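Local coordinates for protein ribosomal RNA small subunit methyltransferase E (Neisseria gonorrhoeae, PDB 5VM8) that probably methylates a uridine of 16S ribosomal RNA at N3, using S-adenosyl methionine as the methyl donor, at residues K174-I179 with F218-L223; I85-S90 with F197-E202; P10-P15 with R32-L37; C183-I188 with A239-L244. All blocks are in the same frame, centred on the assembly; numbering follows the deposited sequence.

Interaction 1. Residues K174-I179 with F218-L223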
loop_
_atom_site.group_PDB
_atom_site.type_symbol
_atom_site.label_atom_id
_atom_site.label_comp_id
_atom_site.label_asym_id
_atom_site.label_seq_id
_atom_site.Cartn_x
_atom_site.Cartn_y
_atom_site.Cartn_z
ATOM N N LYS A 174 10.796 10.975 10.151
ATOM C CA LYS A 174 10.927 9.596 10.612
ATOM C C LYS A 174 10.141 9.457 11.908
ATOM O O LYS A 174 10.498 10.053 12.933
ATOM C CB LYS A 174 12.399 9.225 10.775
ATOM C CG LYS A 174 13.207 9.529 9.510
ATOM C CD LYS A 174 14.660 9.006 9.596
ATOM C CE LYS A 174 15.612 10.010 10.246
ATOM N NZ LYS A 174 15.927 11.152 9.350
ATOM N N LEU A 175 9.068 8.686 11.837
ATOM C CA LEU A 175 8.052 8.593 12.865
ATOM C C LEU A 175 7.906 7.140 13.292
ATOM O O LEU A 175 7.885 6.240 12.448
ATOM C CB LEU A 175 6.717 9.130 12.323
ATOM C CG LEU A 175 6.800 10.582 11.843
ATOM C CD1 LEU A 175 5.436 11.080 11.403
ATOM C CD2 LEU A 175 7.398 11.533 12.909
ATOM N N ILE A 176 7.807 6.916 14.602
ATOM C CA ILE A 176 7.480 5.612 15.150
ATOM C C ILE A 176 6.305 5.779 16.104
ATOM O O ILE A 176 6.300 6.700 16.934
ATOM C CB ILE A 176 8.699 4.952 15.839
ATOM C CG1 ILE A 176 8.317 3.582 16.379
ATOM C CG2 ILE A 176 9.279 5.837 16.939
ATOM C CD1 ILE A 176 9.479 2.789 17.002
ATOM N N MET A 177 5.282 4.936 15.938
ATOM C CA MET A 177 4.149 4.923 16.864
ATOM C C MET A 177 4.559 4.258 18.156
ATOM O O MET A 177 4.820 3.054 18.200
ATOM C CB MET A 177 2.935 4.209 16.284
ATOM C CG MET A 177 2.305 4.935 15.140
ATOM S SD MET A 177 0.501 4.826 15.180
ATOM C CE MET A 177 0.159 5.296 16.875
ATOM N N SER A 178 4.605 5.045 19.207
ATOM C CA SER A 178 5.049 4.544 20.482
ATOM C C SER A 178 4.639 5.565 21.500
ATOM O O SER A 178 4.554 6.749 21.179
ATOM C CB SER A 178 6.579 4.356 20.509
ATOM O OG SER A 178 7.019 4.088 21.819
ATOM N N ILE A 179 4.442 5.110 22.740
ATOM C CA ILE A 179 4.031 6.020 23.788
ATOM C C ILE A 179 5.226 6.572 24.532
ATOM O O ILE A 179 5.068 7.446 25.389
ATOM C CB ILE A 179 3.083 5.294 24.760
ATOM C CG1 ILE A 179 2.110 6.281 25.419
ATOM C CG2 ILE A 179 3.896 4.517 25.810
ATOM C CD1 ILE A 179 0.817 5.628 25.893
ATOM N N PHE A 218 14.366 8.594 14.749
ATOM C CA PHE A 218 12.919 8.495 14.680
ATOM C C PHE A 218 12.260 9.232 15.829
ATOM O O PHE A 218 12.708 9.138 16.977
ATOM C CB PHE A 218 12.477 7.041 14.711
ATOM C CG PHE A 218 12.549 6.370 13.384
ATOM C CD1 PHE A 218 13.782 5.883 12.905
ATOM C CD2 PHE A 218 11.403 6.204 12.619
ATOM C CE1 PHE A 218 13.861 5.257 11.675
ATOM C CE2 PHE A 218 11.466 5.574 11.396
ATOM C CZ PHE A 218 12.697 5.087 10.919
ATOM N N GLN A 219 11.195 9.977 15.512
ATOM C CA GLN A 219 10.397 10.662 16.520
ATOM C C GLN A 219 9.190 9.797 16.864
ATOM O O GLN A 219 8.477 9.323 15.963
ATOM C CB GLN A 219 9.940 12.044 16.051
ATOM C CG GLN A 219 8.899 12.705 16.991
ATOM C CD GLN A 219 9.421 13.002 18.416
ATOM O OE1 GLN A 219 10.327 13.815 18.608
ATOM N NE2 GLN A 219 8.827 12.353 19.409
ATOM N N ALA A 220 9.002 9.558 18.163
ATOM C CA ALA A 220 7.867 8.794 18.662
ATOM C C ALA A 220 6.617 9.680 18.729
ATOM O O ALA A 220 6.669 10.809 19.235
ATOM C CB ALA A 220 8.201 8.195 20.027
ATOM N N VAL A 221 5.501 9.166 18.210
ATOM C CA VAL A 221 4.251 9.921 18.058
ATOM C C VAL A 221 3.083 9.156 18.665
ATOM O O VAL A 221 3.049 7.921 18.634
ATOM C CB VAL A 221 3.916 10.234 16.583
ATOM C CG1 VAL A 221 4.891 11.254 15.995
ATOM C CG2 VAL A 221 3.908 8.953 15.782
ATOM N N THR A 222 2.157 9.900 19.265
ATOM C CA THR A 222 0.863 9.404 19.705
ATOM C C THR A 222 -0.236 10.173 18.981
ATOM O O THR A 222 -0.015 11.283 18.500
ATOM C CB THR A 222 0.631 9.586 21.195
ATOM O OG1 THR A 222 0.555 10.984 21.461
ATOM C CG2 THR A 222 1.714 8.908 22.030
ATOM N N LEU A 223 -1.406 9.549 18.852
ATOM C CA LEU A 223 -2.610 10.212 18.354
ATOM C C LEU A 223 -3.725 10.072 19.370
ATOM O O LEU A 223 -4.306 8.992 19.498
ATOM C CB LEU A 223 -3.107 9.636 17.042
ATOM C CG LEU A 223 -2.410 8.613 16.229
ATOM C CD1 LEU A 223 -3.428 7.561 15.886
ATOM C CD2 LEU A 223 -1.968 9.378 15.000
#
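Phe218 lays one face of its ring over Lys174 CB, a CH-pi contact in which that carbon stands 3.8 Å from the ring centroid and 14° off the normal. CG of Phe218 is anti to the carbonyl carbon and beside its own backbone N (chi1 -82°), the position from which the ring lies along Lys174 and Leu175. Phe218 CD2 lies 3.5 Å from Leu175 N, and the carbonyl carbon of Leu175 lies in the ring plane at its edge. Beyond CB the lysine chain bends at its last two torsions and leads away from the aromatic.

From here the two backbones run as parallel neighbours. Gln219 N donates almost straight to Lys174 O at 2.7 Å, Ile176 N follows to Gln219 O at 2.8 Å, and Val221 N closes on Ile176 O at 2.9 Å. Ser178 N to Val221 O is a weak continuation, and the axes of the short strands diverge by 49°, consistent with strong local twist. Side chains pack on both faces of the pair. Leu175 and Val221 share one and cross at about a right angle, CD2 of the leucine touching CG1 of the valine at 4.0 Å. Ile176 and Ala220 meet on the other, CG2 to CB, also 4.0 Å. Gln219 folds back at chi2, and its NE2 donates to Ala220 O (2.7 Å), the acceptor lying nearly in the amide plane.

Backbone bonds to strand 195-199 on one side and to Cys183 on the other place this pair inside the parallel sheet of a SPOUT methyltransferase, the trefoil-knotted alpha/beta fold.

Interaction 2. Residues I85-S90 with F197-E202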
loop_
_atom_site.group_PDB
_atom_site.type_symbol
_atom_site.label_atom_id
_atom_site.label_comp_id
_atom_site.label_asym_id
_atom_site.label_seq_id
_atom_site.Cartn_x
_atom_site.Cartn_y
_atom_site.Cartn_z
ATOM N N ILE A 85 4.208 8.802 1.806
ATOM C CA ILE A 85 4.216 8.053 3.065
ATOM C C ILE A 85 4.673 6.623 2.799
ATOM O O ILE A 85 3.989 5.874 2.097
ATOM C CB ILE A 85 2.831 8.020 3.731
ATOM C CG1 ILE A 85 2.269 9.427 3.905
ATOM C CG2 ILE A 85 2.917 7.284 5.076
ATOM C CD1 ILE A 85 0.760 9.431 4.143
ATOM N N THR A 86 5.783 6.220 3.418
ATOM C CA THR A 86 6.177 4.813 3.471
ATOM C C THR A 86 5.738 4.266 4.822
ATOM O O THR A 86 6.177 4.758 5.865
ATOM C CB THR A 86 7.688 4.632 3.295
ATOM O OG1 THR A 86 8.095 5.123 2.011
ATOM C CG2 THR A 86 8.115 3.156 3.479
ATOM N N LEU A 87 4.917 3.223 4.798
ATOM C CA LEU A 87 4.520 2.501 6.003
ATOM C C LEU A 87 5.512 1.363 6.206
ATOM O O LEU A 87 5.572 0.435 5.399
ATOM C CB LEU A 87 3.096 1.968 5.865
ATOM C CG LEU A 87 2.614 0.908 6.869
ATOM C CD1 LEU A 87 2.740 1.381 8.317
ATOM C CD2 LEU A 87 1.164 0.491 6.540
ATOM N N ILE A 88 6.334 1.462 7.247
ATOM C CA ILE A 88 7.167 0.351 7.685
ATOM C C ILE A 88 6.386 -0.400 8.753
ATOM O O ILE A 88 6.299 0.061 9.898
ATOM C CB ILE A 88 8.518 0.819 8.246
ATOM C CG1 ILE A 88 9.321 1.624 7.222
ATOM C CG2 ILE A 88 9.362 -0.400 8.679
ATOM C CD1 ILE A 88 10.720 1.931 7.712
ATOM N N GLN A 89 5.929 -1.605 8.404
ATOM C CA GLN A 89 5.018 -2.418 9.202
ATOM C C GLN A 89 5.695 -3.724 9.610
ATOM O O GLN A 89 6.088 -4.520 8.748
ATOM C CB GLN A 89 3.749 -2.733 8.397
ATOM C CG GLN A 89 2.768 -3.649 9.114
ATOM C CD GLN A 89 2.177 -2.978 10.333
ATOM O OE1 GLN A 89 1.517 -1.941 10.202
ATOM N NE2 GLN A 89 2.438 -3.531 11.532
ATOM N N SER A 90 5.781 -3.969 10.912
ATOM C CA SER A 90 6.230 -5.269 11.387
ATOM C C SER A 90 5.208 -6.341 11.056
ATOM O O SER A 90 4.007 -6.145 11.261
ATOM C CB SER A 90 6.458 -5.266 12.892
ATOM O OG SER A 90 7.163 -4.113 13.257
ATOM N N PHE A 197 7.078 5.921 8.324
ATOM C CA PHE A 197 6.223 5.691 9.462
ATOM C C PHE A 197 6.348 4.231 9.864
ATOM O O PHE A 197 6.115 3.351 9.034
ATOM C CB PHE A 197 4.810 6.081 8.989
ATOM C CG PHE A 197 3.710 5.692 9.886
ATOM C CD1 PHE A 197 3.734 6.034 11.218
ATOM C CD2 PHE A 197 2.589 5.078 9.365
ATOM C CE1 PHE A 197 2.681 5.722 12.048
ATOM C CE2 PHE A 197 1.536 4.752 10.185
ATOM C CZ PHE A 197 1.584 5.094 11.540
ATOM N N MET A 198 6.665 3.975 11.140
ATOM C CA MET A 198 7.008 2.635 11.611
ATOM C C MET A 198 5.972 2.125 12.600
ATOM O O MET A 198 5.644 2.809 13.577
ATOM C CB MET A 198 8.354 2.575 12.286
ATOM C CG MET A 198 9.519 2.778 11.396
ATOM S SD MET A 198 10.817 1.808 12.163
ATOM C CE MET A 198 9.854 0.289 12.202
ATOM N N VAL A 199 5.468 0.921 12.355
ATOM C CA VAL A 199 4.426 0.352 13.193
ATOM C C VAL A 199 4.826 -1.046 13.644
ATOM O O VAL A 199 5.350 -1.837 12.852
ATOM C CB VAL A 199 3.067 0.331 12.457
ATOM C CG1 VAL A 199 1.995 -0.195 13.365
ATOM C CG2 VAL A 199 2.729 1.742 11.990
ATOM N N GLY A 200 4.528 -1.364 14.900
ATOM C CA GLY A 200 4.845 -2.655 15.450
ATOM C C GLY A 200 3.787 -3.720 15.261
ATOM O O GLY A 200 2.703 -3.484 14.718
ATOM N N PRO A 201 4.123 -4.933 15.666
ATOM C CA PRO A 201 3.185 -6.052 15.549
ATOM C C PRO A 201 2.244 -6.082 16.734
ATOM O O PRO A 201 2.259 -5.144 17.537
ATOM C CB PRO A 201 4.105 -7.292 15.517
ATOM C CG PRO A 201 5.319 -6.865 16.372
ATOM C CD PRO A 201 5.456 -5.350 16.173
ATOM N N GLU A 202 1.434 -7.146 16.830
ATOM C CA GLU A 202 0.561 -7.354 17.979
ATOM C C GLU A 202 1.316 -7.147 19.287
ATOM O O GLU A 202 0.917 -6.334 20.129
ATOM C CB GLU A 202 -0.020 -8.784 17.964
ATOM C CG GLU A 202 -0.644 -9.269 16.674
ATOM C CD GLU A 202 0.325 -9.918 15.685
ATOM O OE1 GLU A 202 -0.176 -10.550 14.729
ATOM O OE2 GLU A 202 1.564 -9.810 15.838
#
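Phe197, Ile88 and Ser90 lose more surface than any other residue of this buried strand pairing. Phe197 lies alongside Leu87, both side chains pointing the same way, with Leu87 CD1 3.8 Å from Phe197 CD2. That methyl also touches Val199 CG2 (3.7 Å), which itself sits over one face of the phenylalanine ring, so Leu87, Phe197 and Val199 form one apolar patch.

Ile88 faces the other side of the sheet. Its CG2, anti to the backbone N, meets Met198 CE at 3.6 Å, the bend at the end of the methionine bringing that methyl in. Its backbone is fixed at both ends: Ile88 N donates to Phe197 O (2.6 Å) and Ile88 O accepts from Val199 N (2.7 Å).

At Ser90 one acceptor is gripped twice, since Val199 O takes Ser90 N and Ser90 OG, each at 2.9 Å. Ser90 CB then packs against Pro201 CD at 3.4 Å, carrying the contact past the last strand pair. Nearby, Gln89 NE2 donates to Ser90 O and only weakly to Gly200 O.

Strand 85-90 continues the sheet into strand 111-116, whereas strand 195-199 continues it into strand 173-177. Helix 94-106 packs on Leu87 and Gln89; helix 232-244 meets Phe197 and Val199 on that same face.

Interaction 3. Residues P10-P15 with R32-L37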
loop_
_atom_site.group_PDB
_atom_site.type_symbol
_atom_site.label_atom_id
_atom_site.label_comp_id
_atom_site.label_asym_id
_atom_site.label_seq_id
_atom_site.Cartn_x
_atom_site.Cartn_y
_atom_site.Cartn_z
ATOM N N PRO A 10 -15.494 -1.309 -14.504
ATOM C CA PRO A 10 -14.638 -2.138 -13.642
ATOM C C PRO A 10 -13.171 -1.907 -13.972
ATOM O O PRO A 10 -12.801 -1.716 -15.135
ATOM C CB PRO A 10 -15.059 -3.575 -13.977
ATOM C CG PRO A 10 -16.210 -3.459 -14.955
ATOM C CD PRO A 10 -16.176 -2.098 -15.542
ATOM N N ARG A 11 -12.337 -1.913 -12.937
ATOM C CA ARG A 11 -10.926 -1.572 -13.059
ATOM C C ARG A 11 -10.039 -2.800 -12.872
ATOM O O ARG A 11 -10.228 -3.592 -11.940
ATOM C CB ARG A 11 -10.550 -0.503 -12.027
ATOM C CG ARG A 11 -11.339 0.798 -12.173
ATOM C CD ARG A 11 -11.129 1.753 -10.987
ATOM N NE ARG A 11 -9.801 1.600 -10.403
ATOM C CZ ARG A 11 -8.726 2.261 -10.814
ATOM N NH1 ARG A 11 -8.821 3.130 -11.814
ATOM N NH2 ARG A 11 -7.557 2.039 -10.236
ATOM N N PHE A 12 -9.067 -2.949 -13.761
ATOM C CA PHE A 12 -8.176 -4.093 -13.758
ATOM C C PHE A 12 -6.743 -3.607 -13.907
ATOM O O PHE A 12 -6.439 -2.793 -14.786
ATOM C CB PHE A 12 -8.558 -5.066 -14.878
ATOM C CG PHE A 12 -10.000 -5.488 -14.827
ATOM C CD1 PHE A 12 -10.421 -6.473 -13.937
ATOM C CD2 PHE A 12 -10.944 -4.871 -15.633
ATOM C CE1 PHE A 12 -11.751 -6.837 -13.863
ATOM C CE2 PHE A 12 -12.272 -5.237 -15.574
ATOM C CZ PHE A 12 -12.677 -6.213 -14.685
ATOM N N TYR A 13 -5.875 -4.110 -13.037
ATOM C CA TYR A 13 -4.447 -3.832 -13.071
ATOM C C TYR A 13 -3.796 -4.664 -14.171
ATOM O O TYR A 13 -3.933 -5.889 -14.188
ATOM C CB TYR A 13 -3.834 -4.168 -11.716
ATOM C CG TYR A 13 -2.331 -4.101 -11.678
ATOM C CD1 TYR A 13 -1.656 -2.895 -11.838
ATOM C CD2 TYR A 13 -1.582 -5.257 -11.545
ATOM C CE1 TYR A 13 -0.275 -2.845 -11.813
ATOM C CE2 TYR A 13 -0.211 -5.221 -11.524
ATOM C CZ TYR A 13 0.442 -4.020 -11.660
ATOM O OH TYR A 13 1.820 -4.011 -11.637
ATOM N N LEU A 14 -3.113 -4.000 -15.102
ATOM C CA LEU A 14 -2.397 -4.669 -16.188
ATOM C C LEU A 14 -1.047 -3.975 -16.362
ATOM O O LEU A 14 -0.966 -2.909 -16.993
ATOM C CB LEU A 14 -3.203 -4.653 -17.486
ATOM C CG LEU A 14 -2.532 -5.233 -18.738
ATOM C CD1 LEU A 14 -2.341 -6.714 -18.617
ATOM C CD2 LEU A 14 -3.312 -4.899 -20.005
ATOM N N PRO A 15 0.030 -4.529 -15.792
ATOM C CA PRO A 15 1.330 -3.840 -15.840
ATOM C C PRO A 15 1.978 -3.891 -17.216
ATOM O O PRO A 15 3.060 -4.466 -17.365
ATOM C CB PRO A 15 2.172 -4.615 -14.823
ATOM C CG PRO A 15 1.598 -5.995 -14.870
ATOM C CD PRO A 15 0.116 -5.824 -15.090
ATOM N N ARG A 32 -10.204 -14.472 -15.320
ATOM C CA ARG A 32 -11.023 -14.946 -14.207
ATOM C C ARG A 32 -11.758 -13.790 -13.546
ATOM O O ARG A 32 -12.922 -13.925 -13.150
ATOM C CB ARG A 32 -10.159 -15.674 -13.179
ATOM C CG ARG A 32 -9.204 -16.695 -13.760
ATOM C CD ARG A 32 -8.695 -17.611 -12.661
ATOM N NE ARG A 32 -7.316 -18.029 -12.879
ATOM C CZ ARG A 32 -6.256 -17.404 -12.376
ATOM N NH1 ARG A 32 -5.038 -17.859 -12.626
ATOM N NH2 ARG A 32 -6.415 -16.321 -11.622
ATOM N N HIS A 33 -11.084 -12.641 -13.426
ATOM C CA HIS A 33 -11.684 -11.447 -12.837
ATOM C C HIS A 33 -12.871 -10.961 -13.672
ATOM O O HIS A 33 -13.925 -10.614 -13.128
ATOM C CB HIS A 33 -10.601 -10.364 -12.710
ATOM C CG HIS A 33 -10.817 -9.385 -11.593
ATOM N ND1 HIS A 33 -12.051 -9.143 -11.027
ATOM C CD2 HIS A 33 -9.943 -8.578 -10.942
ATOM C CE1 HIS A 33 -11.927 -8.232 -10.076
ATOM N NE2 HIS A 33 -10.659 -7.873 -10.006
ATOM N N LEU A 34 -12.718 -10.932 -14.999
ATOM C CA LEU A 34 -13.817 -10.514 -15.864
ATOM C C LEU A 34 -15.007 -11.458 -15.759
ATOM O O LEU A 34 -16.158 -11.013 -15.725
ATOM C CB LEU A 34 -13.340 -10.436 -17.311
ATOM C CG LEU A 34 -12.493 -9.218 -17.652
ATOM C CD1 LEU A 34 -11.813 -9.417 -18.989
ATOM C CD2 LEU A 34 -13.349 -7.971 -17.662
ATOM N N ASN A 35 -14.753 -12.768 -15.716
ATOM C CA ASN A 35 -15.852 -13.726 -15.653
ATOM C C ASN A 35 -16.598 -13.635 -14.326
ATOM O O ASN A 35 -17.833 -13.673 -14.305
ATOM C CB ASN A 35 -15.340 -15.147 -15.898
ATOM N N VAL A 36 -15.877 -13.520 -13.207
ATOM C CA VAL A 36 -16.553 -13.456 -11.911
ATOM C C VAL A 36 -17.426 -12.209 -11.819
ATOM O O VAL A 36 -18.526 -12.244 -11.253
ATOM C CB VAL A 36 -15.532 -13.523 -10.761
ATOM C CG1 VAL A 36 -16.234 -13.347 -9.424
ATOM C CG2 VAL A 36 -14.790 -14.850 -10.793
ATOM N N LEU A 37 -16.974 -11.097 -12.391
ATOM C CA LEU A 37 -17.790 -9.892 -12.369
ATOM C C LEU A 37 -18.890 -9.907 -13.418
ATOM O O LEU A 37 -19.678 -8.959 -13.471
ATOM C CB LEU A 37 -16.917 -8.648 -12.566
ATOM C CG LEU A 37 -16.203 -8.140 -11.316
ATOM C CD1 LEU A 37 -15.185 -7.042 -11.645
ATOM C CD2 LEU A 37 -17.217 -7.670 -10.292
#
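Phe12 turns its ring edge to the face of His33, joining an edge strand to a helix within the N-terminal PUA-type domain. Strand 11-13 is outermost in a mixed five-stranded sheet, where Phe12 is backbone-bonded to Thr46 and Phe48 of strand 44-48, and helix 28-36 packs against it.

The aromatic interaction is a T-shaped pair: the centroids lie 4.9 Å apart and the planes meet at 87°. Phe12 CE1 is the probing atom, 3.5 Å from His33 CG and offset toward the rim of the imidazole. In return His33 CG lies in the phenylalanine plane. CG of His33 stands roughly anti to the backbone N (chi1 -152°), which carries the imidazole out to Phe12; the second torsion then helps set its face to the phenyl edge.

Apolar contacts fill in around the far end of the same ring. Leu34 CD2 reaches Phe12 CZ at 3.5 Å, approaching obliquely, while Leu37 and Phe12 approach each other from opposite directions, Leu37 CD1 ending 4.0 Å from Phe12 CZ. Leu37 CD1 also touches Pro10 CB at 4.2 Å, so a single methyl bridges two residues of the strand segment. Leu37 N donates to His33 O at 3.2 Å, and both residues present their side chains to Phe12.

No hydrogen bond crosses between the two segments; polar links run instead to a third element, helix 128-147. Arg11 bonds to the carbonyl oxygens of Cys144 and Glu145, and the carboxylate of Glu145 joins strand and helix by using OE2 for Tyr13 N and OE1 for His33 NE2.

Interaction 4. Residues C183-I188 with A239-L244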
loop_
_atom_site.group_PDB
_atom_site.type_symbol
_atom_site.label_atom_id
_atom_site.label_comp_id
_atom_site.label_asym_id
_atom_site.label_seq_id
_atom_site.Cartn_x
_atom_site.Cartn_y
_atom_site.Cartn_z
ATOM N N CYS A 183 5.587 12.800 21.312
ATOM C CA CYS A 183 4.819 14.024 21.100
ATOM C C CYS A 183 3.610 13.671 20.231
ATOM O O CYS A 183 3.497 12.559 19.704
ATOM C CB CYS A 183 5.658 15.128 20.433
ATOM S SG CYS A 183 6.054 14.867 18.644
ATOM N N LYS A 184 2.674 14.599 20.101
ATOM C CA LYS A 184 1.582 14.266 19.212
ATOM C C LYS A 184 2.064 14.403 17.778
ATOM O O LYS A 184 3.024 15.120 17.480
ATOM C CB LYS A 184 0.377 15.174 19.446
ATOM C CG LYS A 184 -0.161 15.133 20.865
ATOM C CD LYS A 184 -1.207 16.213 21.096
ATOM C CE LYS A 184 -2.581 15.706 20.756
ATOM N NZ LYS A 184 -2.692 14.329 21.269
ATOM N N LEU A 185 1.367 13.708 16.885
ATOM C CA LEU A 185 1.669 13.776 15.461
ATOM C C LEU A 185 1.472 15.179 14.921
ATOM O O LEU A 185 2.193 15.600 14.011
ATOM C CB LEU A 185 0.777 12.787 14.714
ATOM C CG LEU A 185 0.990 12.526 13.236
ATOM C CD1 LEU A 185 2.350 11.923 12.976
ATOM C CD2 LEU A 185 -0.124 11.604 12.775
ATOM N N GLY A 186 0.494 15.919 15.449
ATOM C CA GLY A 186 0.319 17.287 15.000
ATOM C C GLY A 186 1.413 18.210 15.498
ATOM O O GLY A 186 1.813 19.145 14.794
ATOM N N ASP A 187 1.953 17.932 16.682
ATOM C CA ASP A 187 2.974 18.766 17.311
ATOM C C ASP A 187 4.376 18.514 16.771
ATOM O O ASP A 187 5.324 19.062 17.333
ATOM C CB ASP A 187 2.977 18.557 18.827
ATOM C CG ASP A 187 1.678 18.967 19.475
ATOM O OD1 ASP A 187 1.003 19.874 18.955
ATOM O OD2 ASP A 187 1.330 18.384 20.519
ATOM N N ILE A 188 4.539 17.699 15.716
ATOM C CA ILE A 188 5.863 17.440 15.153
ATOM C C ILE A 188 6.217 18.564 14.204
ATOM O O ILE A 188 5.341 19.246 13.669
ATOM C CB ILE A 188 5.978 16.089 14.404
ATOM C CG1 ILE A 188 5.377 16.215 13.006
ATOM C CG2 ILE A 188 5.419 14.901 15.186
ATOM C CD1 ILE A 188 5.785 15.122 12.068
ATOM N N ALA A 239 -4.549 8.633 7.970
ATOM C CA ALA A 239 -5.641 9.567 7.697
ATOM C C ALA A 239 -5.351 10.922 8.324
ATOM O O ALA A 239 -5.606 11.972 7.714
ATOM C CB ALA A 239 -6.984 9.011 8.204
ATOM N N ALA A 240 -4.826 10.914 9.551
ATOM C CA ALA A 240 -4.419 12.157 10.197
ATOM C C ALA A 240 -3.323 12.856 9.396
ATOM O O ALA A 240 -3.310 14.088 9.286
ATOM C CB ALA A 240 -3.938 11.869 11.625
ATOM N N MET A 241 -2.394 12.081 8.828
ATOM C CA MET A 241 -1.335 12.673 8.011
ATOM C C MET A 241 -1.902 13.287 6.737
ATOM O O MET A 241 -1.456 14.357 6.307
ATOM C CB MET A 241 -0.281 11.617 7.661
ATOM C CG MET A 241 0.585 11.162 8.808
ATOM S SD MET A 241 1.703 9.790 8.345
ATOM C CE MET A 241 2.026 9.162 9.982
ATOM N N GLN A 242 -2.859 12.603 6.089
ATOM C CA GLN A 242 -3.490 13.178 4.902
ATOM C C GLN A 242 -4.283 14.444 5.235
ATOM O O GLN A 242 -4.460 15.311 4.366
ATOM C CB GLN A 242 -4.411 12.152 4.205
ATOM C CG GLN A 242 -3.739 10.840 3.715
ATOM C CD GLN A 242 -2.695 11.033 2.597
ATOM O OE1 GLN A 242 -2.381 12.152 2.171
ATOM N NE2 GLN A 242 -2.155 9.923 2.127
ATOM N N THR A 243 -4.782 14.561 6.469
ATOM C CA THR A 243 -5.537 15.744 6.884
ATOM C C THR A 243 -4.609 16.939 7.147
ATOM O O THR A 243 -4.939 18.083 6.785
ATOM C CB THR A 243 -6.385 15.397 8.114
ATOM O OG1 THR A 243 -7.267 14.322 7.794
ATOM C CG2 THR A 243 -7.184 16.587 8.602
ATOM N N LEU A 244 -3.428 16.688 7.738
ATOM C CA LEU A 244 -2.462 17.758 8.016
ATOM C C LEU A 244 -1.615 18.115 6.796
ATOM O O LEU A 244 -1.294 19.282 6.589
ATOM C CB LEU A 244 -1.535 17.345 9.163
ATOM C CG LEU A 244 -2.190 17.226 10.532
ATOM C CD1 LEU A 244 -1.285 16.519 11.518
ATOM C CD2 LEU A 244 -2.533 18.624 11.015
#
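Leu185 meets Ala240 and Met241 without any aromatic ring or side-chain amide at the interface; the flat groups here are peptide units. The clearest is the carbonyl of Ala239, approached from its two opposite faces: Thr243 OG1 donates from one at 2.9 Å and Thr243 N from the other at 3.0 Å. This doubly used acceptor lies within helix 232-244, and the threonine hydroxyl is thereby turned back onto its own helix.

Across the contact the touching is between aliphatic carbons, mostly methyls on the Leu185 side. Leu185 CD2 sits 4.0 Å from Ala240 CB and 4.1 Å from Met241 CG, while its other branch, CD1, reaches Met241 CE, also at 4.1 Å. The leucine and methionine cross at about a right angle. Met241 is extended beyond CG, which carries its CE as far as that second branch; Leu185 has CG anti to the backbone N (chi1 -173°), projecting both methyls at the helix.

In the knotted SPOUT fold this is where helix 232-244 lies against the turn that follows strand 182-184, an outermost strand of the parallel sheet. The chain leaves that strand by a type I beta turn from Leu185 to Ile188. Leu185 also packs on Leu175, Val221 and Leu223, while Met241 continues inward to Ile195 and Phe197. At the more exposed margin, Leu244 CD1 touches Gly186 CA at 3.9 Å, the turn backbone itself receiving the methyl.

How the interactions relate
From the N terminus, interaction 3 closes first, a short loop within the PUA-type domain completed before the others open. It touches none of them: the nearest atoms of interactions 3 and 4 are about 16 Å apart. Strand 85-90 then opens interaction 2, and segments 174-179 and 183-188 open interactions 1 and 4 before 197-202 closes interaction 2. Segment 218-223 closes interaction 1 and 239-244 closes interaction 4, so these three cross pairwise and none nests. Strand 195-199 joins interactions 1 and 2 in one sheet, with a probable hydrogen bond from Met198 N to Leu175 O; strand 219-222 pairs with 182-184, joining 1 to 4. Helix 232-244 reaches interaction 2 where Met241 touches Phe197.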